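Long-range contact in signal recognition particle receptor FtsY (Sulfolobus acidocaldarius, PDB 5L3S), which belongs to the SRP54-type protein family, with a P-loop fold, and serves as the receptor for the signal recognition particle: residues V26-L34 / T44-K52. Numbering follows the deposited sequence.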
ATOM      1  N   VAL B  26      16.946   7.537  25.348  1.00 45.11           N
ATOM      2  CA  VAL B  26      16.765   6.267  24.658  1.00 44.34           C
ATOM      3  C   VAL B  26      15.313   6.060  24.215  1.00 38.16           C
ATOM      4  O   VAL B  26      15.055   5.450  23.169  1.00 36.53           O
ATOM      5  CB  VAL B  26      17.286   5.070  25.499  1.00 46.17           C
ATOM      6  CG1 VAL B  26      16.478   4.906  26.775  1.00 45.94           C
ATOM      7  CG2 VAL B  26      17.264   3.794  24.669  1.00 40.68           C
ATOM      8  N   ILE B  27      14.363   6.577  24.990  1.00 40.01           N
ATOM      9  CA  ILE B  27      12.953   6.453  24.621  1.00 38.03           C
ATOM     10  C   ILE B  27      12.681   7.206  23.312  1.00 41.63           C
ATOM     11  O   ILE B  27      11.915   6.743  22.458  1.00 40.84           O
ATOM     12  CB  ILE B  27      12.010   6.948  25.753  1.00 44.90           C
ATOM     13  CG1 ILE B  27      12.048   5.996  26.947  1.00 44.56           C
ATOM     14  CG2 ILE B  27      10.575   7.026  25.275  1.00 40.89           C
ATOM     15  CD1 ILE B  27      11.487   4.637  26.661  1.00 44.75           C
ATOM     16  N   GLU B  28      13.325   8.356  23.140  1.00 39.39           N
ATOM     17  CA  GLU B  28      13.166   9.100  21.899  1.00 37.49           C
ATOM     18  C   GLU B  28      13.785   8.400  20.689  1.00 40.22           C
ATOM     19  O   GLU B  28      13.176   8.375  19.618  1.00 37.19           O
ATOM     20  CB  GLU B  28      13.671  10.538  22.026  1.00 45.28           C
ATOM     21  CG  GLU B  28      12.801  11.400  22.936  1.00 59.90           C
ATOM     22  CD  GLU B  28      11.323  11.327  22.573  1.00 66.10           C
ATOM     23  OE1 GLU B  28      10.949  11.785  21.471  1.00 69.19           O
ATOM     24  OE2 GLU B  28      10.533  10.809  23.391  1.00 64.77           O
ATOM     25  N   GLU B  29      14.981   7.840  20.842  1.00 36.39           N
ATOM     26  CA  GLU B  29      15.567   7.071  19.740  1.00 42.47           C
ATOM     27  C   GLU B  29      14.666   5.893  19.366  1.00 42.85           C
ATOM     28  O   GLU B  29      14.466   5.605  18.186  1.00 36.49           O
ATOM     29  CB  GLU B  29      16.967   6.565  20.091  1.00 48.00           C
ATOM     30  CG  GLU B  29      18.041   7.641  20.070  1.00 66.35           C
ATOM     31  CD  GLU B  29      19.399   7.134  20.533  1.00 80.90           C
ATOM     32  OE1 GLU B  29      19.478   5.988  21.030  1.00 83.66           O
ATOM     33  OE2 GLU B  29      20.389   7.886  20.402  1.00 88.69           O
ATOM     34  N   LEU B  30      14.115   5.221  20.373  1.00 33.32           N
ATOM     35  CA  LEU B  30      13.217   4.097  20.119  1.00 36.02           C
ATOM     36  C   LEU B  30      11.924   4.535  19.429  1.00 35.49           C
ATOM     37  O   LEU B  30      11.375   3.798  18.607  1.00 29.38           O
ATOM     38  CB  LEU B  30      12.906   3.341  21.411  1.00 33.30           C
ATOM     39  CG  LEU B  30      14.096   2.559  21.977  1.00 37.66           C
ATOM     40  CD1 LEU B  30      13.786   1.982  23.358  1.00 36.39           C
ATOM     41  CD2 LEU B  30      14.519   1.461  21.006  1.00 37.88           C
ATOM     42  N   ARG B  31      11.441   5.725  19.772  1.00 30.94           N
ATOM     43  CA  ARG B  31      10.220   6.236  19.178  1.00 34.55           C
ATOM     44  C   ARG B  31      10.397   6.436  17.687  1.00 32.86           C
ATOM     45  O   ARG B  31       9.531   6.072  16.901  1.00 31.73           O
ATOM     46  CB  ARG B  31       9.795   7.561  19.809  1.00 38.09           C
ATOM     47  CG  ARG B  31       8.535   8.136  19.155  1.00 38.53           C
ATOM     48  CD  ARG B  31       8.278   9.576  19.588  1.00 47.94           C
ATOM     49  NE  ARG B  31       8.291   9.716  21.042  1.00 47.91           N
ATOM     50  CZ  ARG B  31       7.321   9.293  21.848  1.00 58.96           C
ATOM     51  NH1 ARG B  31       6.244   8.684  21.346  1.00 52.23           N
ATOM     52  NH2 ARG B  31       7.435   9.468  23.163  1.00 61.18           N
ATOM     53  N   PHE B  32      11.528   7.006  17.296  1.00 35.60           N
ATOM     54  CA  PHE B  32      11.763   7.248  15.880  1.00 34.48           C
ATOM     55  C   PHE B  32      12.059   5.968  15.092  1.00 39.67           C
ATOM     56  O   PHE B  32      11.743   5.876  13.908  1.00 33.35           O
ATOM     57  CB  PHE B  32      12.810   8.339  15.693  1.00 32.60           C
ATOM     58  CG  PHE B  32      12.345   9.673  16.185  1.00 40.71           C
ATOM     59  CD1 PHE B  32      11.255  10.295  15.592  1.00 47.15           C
ATOM     60  CD2 PHE B  32      12.952  10.286  17.272  1.00 45.61           C
ATOM     61  CE1 PHE B  32      10.800  11.514  16.053  1.00 48.28           C
ATOM     62  CE2 PHE B  32      12.499  11.496  17.734  1.00 48.76           C
ATOM     63  CZ  PHE B  32      11.422  12.111  17.126  1.00 50.31           C
ATOM     64  N   GLN B  33      12.626   4.974  15.765  1.00 36.21           N
ATOM     65  CA  GLN B  33      12.845   3.671  15.153  1.00 35.35           C
ATOM     66  C   GLN B  33      11.515   2.973  14.861  1.00 31.88           C
ATOM     67  O   GLN B  33      11.306   2.455  13.764  1.00 31.37           O
ATOM     68  CB  GLN B  33      13.735   2.794  16.051  1.00 35.44           C
ATOM     69  CG  GLN B  33      14.090   1.448  15.427  1.00 44.13           C
ATOM     70  CD  GLN B  33      15.277   0.773  16.105  1.00 60.85           C
ATOM     71  OE1 GLN B  33      15.839   1.294  17.073  1.00 63.43           O
ATOM     72  NE2 GLN B  33      15.664  -0.394  15.594  1.00 63.52           N
ATOM     73  N   LEU B  34      10.613   2.962  15.839  1.00 26.57           N
ATOM     74  CA  LEU B  34       9.294   2.363  15.643  1.00 26.41           C
ATOM     75  C   LEU B  34       8.488   3.117  14.581  1.00 26.57           C
ATOM     76  O   LEU B  34       7.855   2.501  13.724  1.00 28.35           O
ATOM     77  CB  LEU B  34       8.512   2.321  16.959  1.00 29.15           C
ATOM     78  CG  LEU B  34       9.130   1.452  18.073  1.00 30.72           C
ATOM     79  CD1 LEU B  34       8.423   1.658  19.407  1.00 30.02           C
ATOM     80  CD2 LEU B  34       9.091   0.010  17.662  1.00 29.30           C
ATOM     81  N   THR B  44       2.816   3.436  18.950  1.00 32.28           N
ATOM     82  CA  THR B  44       4.184   3.724  19.393  1.00 31.30           C
ATOM     83  C   THR B  44       4.199   4.442  20.735  1.00 30.59           C
ATOM     84  O   THR B  44       4.943   4.065  21.646  1.00 31.28           O
ATOM     85  CB  THR B  44       4.929   4.541  18.330  1.00 34.09           C
ATOM     86  OG1 THR B  44       5.234   3.686  17.224  1.00 30.52           O
ATOM     87  CG2 THR B  44       6.228   5.120  18.877  1.00 33.84           C
ATOM     88  N   GLU B  45       3.371   5.471  20.868  1.00 33.85           N
ATOM     89  CA  GLU B  45       3.288   6.197  22.134  1.00 34.90           C
ATOM     90  C   GLU B  45       2.857   5.305  23.313  1.00 36.89           C
ATOM     91  O   GLU B  45       3.458   5.356  24.393  1.00 35.88           O
ATOM     92  CB  GLU B  45       2.359   7.397  22.010  1.00 38.17           C
ATOM     93  CG  GLU B  45       2.318   8.249  23.269  1.00 59.97           C
ATOM     94  CD  GLU B  45       1.664   9.598  23.044  1.00 77.86           C
ATOM     95  OE1 GLU B  45       1.216   9.864  21.905  1.00 78.67           O
ATOM     96  OE2 GLU B  45       1.601  10.389  24.013  1.00 84.67           O
ATOM     97  N   LYS B  46       1.828   4.486  23.111  1.00 32.42           N
ATOM     98  CA  LYS B  46       1.334   3.632  24.198  1.00 31.29           C
ATOM     99  C   LYS B  46       2.385   2.606  24.602  1.00 31.20           C
ATOM    100  O   LYS B  46       2.604   2.364  25.780  1.00 32.62           O
ATOM    101  CB  LYS B  46       0.042   2.921  23.798  1.00 44.86           C
ATOM    102  CG  LYS B  46      -1.178   3.822  23.709  1.00 48.36           C
ATOM    103  CD  LYS B  46      -2.343   3.077  23.071  1.00 53.61           C
ATOM    104  CE  LYS B  46      -3.627   3.889  23.094  1.00 56.46           C
ATOM    105  NZ  LYS B  46      -4.669   3.270  22.216  1.00 56.32           N
ATOM    106  N   ILE B  47       3.044   2.014  23.616  1.00 30.05           N
ATOM    107  CA  ILE B  47       4.061   1.009  23.896  1.00 33.99           C
ATOM    108  C   ILE B  47       5.231   1.596  24.685  1.00 32.30           C
ATOM    109  O   ILE B  47       5.754   0.970  25.618  1.00 34.25           O
ATOM    110  CB  ILE B  47       4.548   0.362  22.585  1.00 38.84           C
ATOM    111  CG1 ILE B  47       3.515  -0.662  22.117  1.00 42.27           C
ATOM    112  CG2 ILE B  47       5.897  -0.313  22.770  1.00 39.53           C
ATOM    113  CD1 ILE B  47       3.821  -1.250  20.773  1.00 49.01           C
ATOM    114  N   LEU B  48       5.630   2.809  24.326  1.00 30.71           N
ATOM    115  CA  LEU B  48       6.744   3.446  25.010  1.00 31.59           C
ATOM    116  C   LEU B  48       6.350   3.950  26.400  1.00 32.96           C
ATOM    117  O   LEU B  48       7.184   4.007  27.314  1.00 34.00           O
ATOM    118  CB  LEU B  48       7.301   4.584  24.158  1.00 31.20           C
ATOM    119  CG  LEU B  48       7.984   4.106  22.879  1.00 34.98           C
ATOM    120  CD1 LEU B  48       8.516   5.293  22.131  1.00 30.21           C
ATOM    121  CD2 LEU B  48       9.102   3.116  23.197  1.00 36.91           C
ATOM    122  N   GLU B  49       5.085   4.330  26.556  1.00 41.38           N
ATOM    123  CA  GLU B  49       4.577   4.700  27.876  1.00 44.20           C
ATOM    124  C   GLU B  49       4.541   3.466  28.767  1.00 43.25           C
ATOM    125  O   GLU B  49       4.849   3.553  29.957  1.00 42.70           O
ATOM    126  CB  GLU B  49       3.182   5.326  27.789  1.00 52.23           C
ATOM    127  CG  GLU B  49       3.164   6.768  27.310  1.00 55.39           C
ATOM    128  CD  GLU B  49       3.882   7.705  28.263  1.00 69.68           C
ATOM    129  OE1 GLU B  49       3.614   7.635  29.483  1.00 74.32           O
ATOM    130  OE2 GLU B  49       4.724   8.504  27.793  1.00 70.48           O
ATOM    131  N   ASP B  50       4.169   2.322  28.187  1.00 39.57           N
ATOM    132  CA  ASP B  50       4.187   1.047  28.911  1.00 44.26           C
ATOM    133  C   ASP B  50       5.612   0.759  29.374  1.00 42.32           C
ATOM    134  O   ASP B  50       5.851   0.365  30.512  1.00 47.29           O
ATOM    135  CB  ASP B  50       3.725  -0.110  28.009  1.00 46.57           C
ATOM    136  CG  ASP B  50       2.217  -0.134  27.784  1.00 52.06           C
ATOM    137  OD1 ASP B  50       1.486   0.553  28.529  1.00 49.19           O
ATOM    138  OD2 ASP B  50       1.764  -0.865  26.866  1.00 52.17           O
ATOM    139  N   LEU B  51       6.552   0.961  28.457  1.00 40.79           N
ATOM    140  CA  LEU B  51       7.962   0.686  28.684  1.00 37.01           C
ATOM    141  C   LEU B  51       8.525   1.539  29.827  1.00 37.09           C
ATOM    142  O   LEU B  51       9.128   1.015  30.767  1.00 38.51           O
ATOM    143  CB  LEU B  51       8.733   0.933  27.379  1.00 34.55           C
ATOM    144  CG  LEU B  51      10.248   0.735  27.422  1.00 44.34           C
ATOM    145  CD1 LEU B  51      10.595  -0.691  27.868  1.00 41.10           C
ATOM    146  CD2 LEU B  51      10.865   1.076  26.065  1.00 34.16           C
ATOM    147  N   LYS B  52       8.310   2.848  29.749  1.00 38.48           N
ATOM    148  CA  LYS B  52       8.739   3.764  30.808  1.00 43.52           C
ATOM    149  C   LYS B  52       8.176   3.366  32.176  1.00 48.01           C
ATOM    150  O   LYS B  52       8.904   3.308  33.179  1.00 41.92           O
ATOM    151  CB  LYS B  52       8.321   5.195  30.461  1.00 48.90           C
ATOM    152  CG  LYS B  52       8.536   6.193  31.590  1.00 63.44           C
ATOM    153  CD  LYS B  52       8.057   7.583  31.192  1.00 73.42           C
ATOM    154  CE  LYS B  52       8.787   8.094  29.958  1.00 78.57           C
ATOM    155  NZ  LYS B  52       8.527   9.543  29.721  1.00 82.08           N
TER
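The R31 guanidinium has the L48 methyl CD1 over the centre of one face, 4.1 Å above its plane. At its edge, R31 NH1 comes within 3.9 Å of E45 CA, and the E28 carboxylate lies in the plane. E28 is one turn back on the same helix; R31 NH2 and E28 OE2 form a salt bridge at 3.4 Å, with hydrogen bonds that are long and weak. The E45 side chain runs alongside that of R31, its carboxylate plane 88° from the guanidinium, and E45 OE1 stays 5.2 Å from R31 NH1, so any attraction there is probably only through space.

With CG anti to the backbone N (chi1 178°), R31 lays its CG 3.8 Å from T44 CG2; a bend at chi3 then brings the guanidinium over L48 CD1 and beside E45. L48 is a knob in the hole formed by I27, L30, R31 and L34; its CD1 reaches R31 CB at 3.5 Å. Toward the N-terminal end of 26-34, I27 CD1 meets L51 CD2 at 3.7 Å. T44 OG1 touches L34 CB but hydrogen-bonds to S40 O.

The segment axes approach to 10.2 Å at 150°, a nearly antiparallel pairing of consecutive helices, 20-36 and 41-55, in the helical bundle domain. Helix 66-85 packs on V26, L30 and I47; helix 258-266 also touches I47, and F295 of helix 287-295 meets L30.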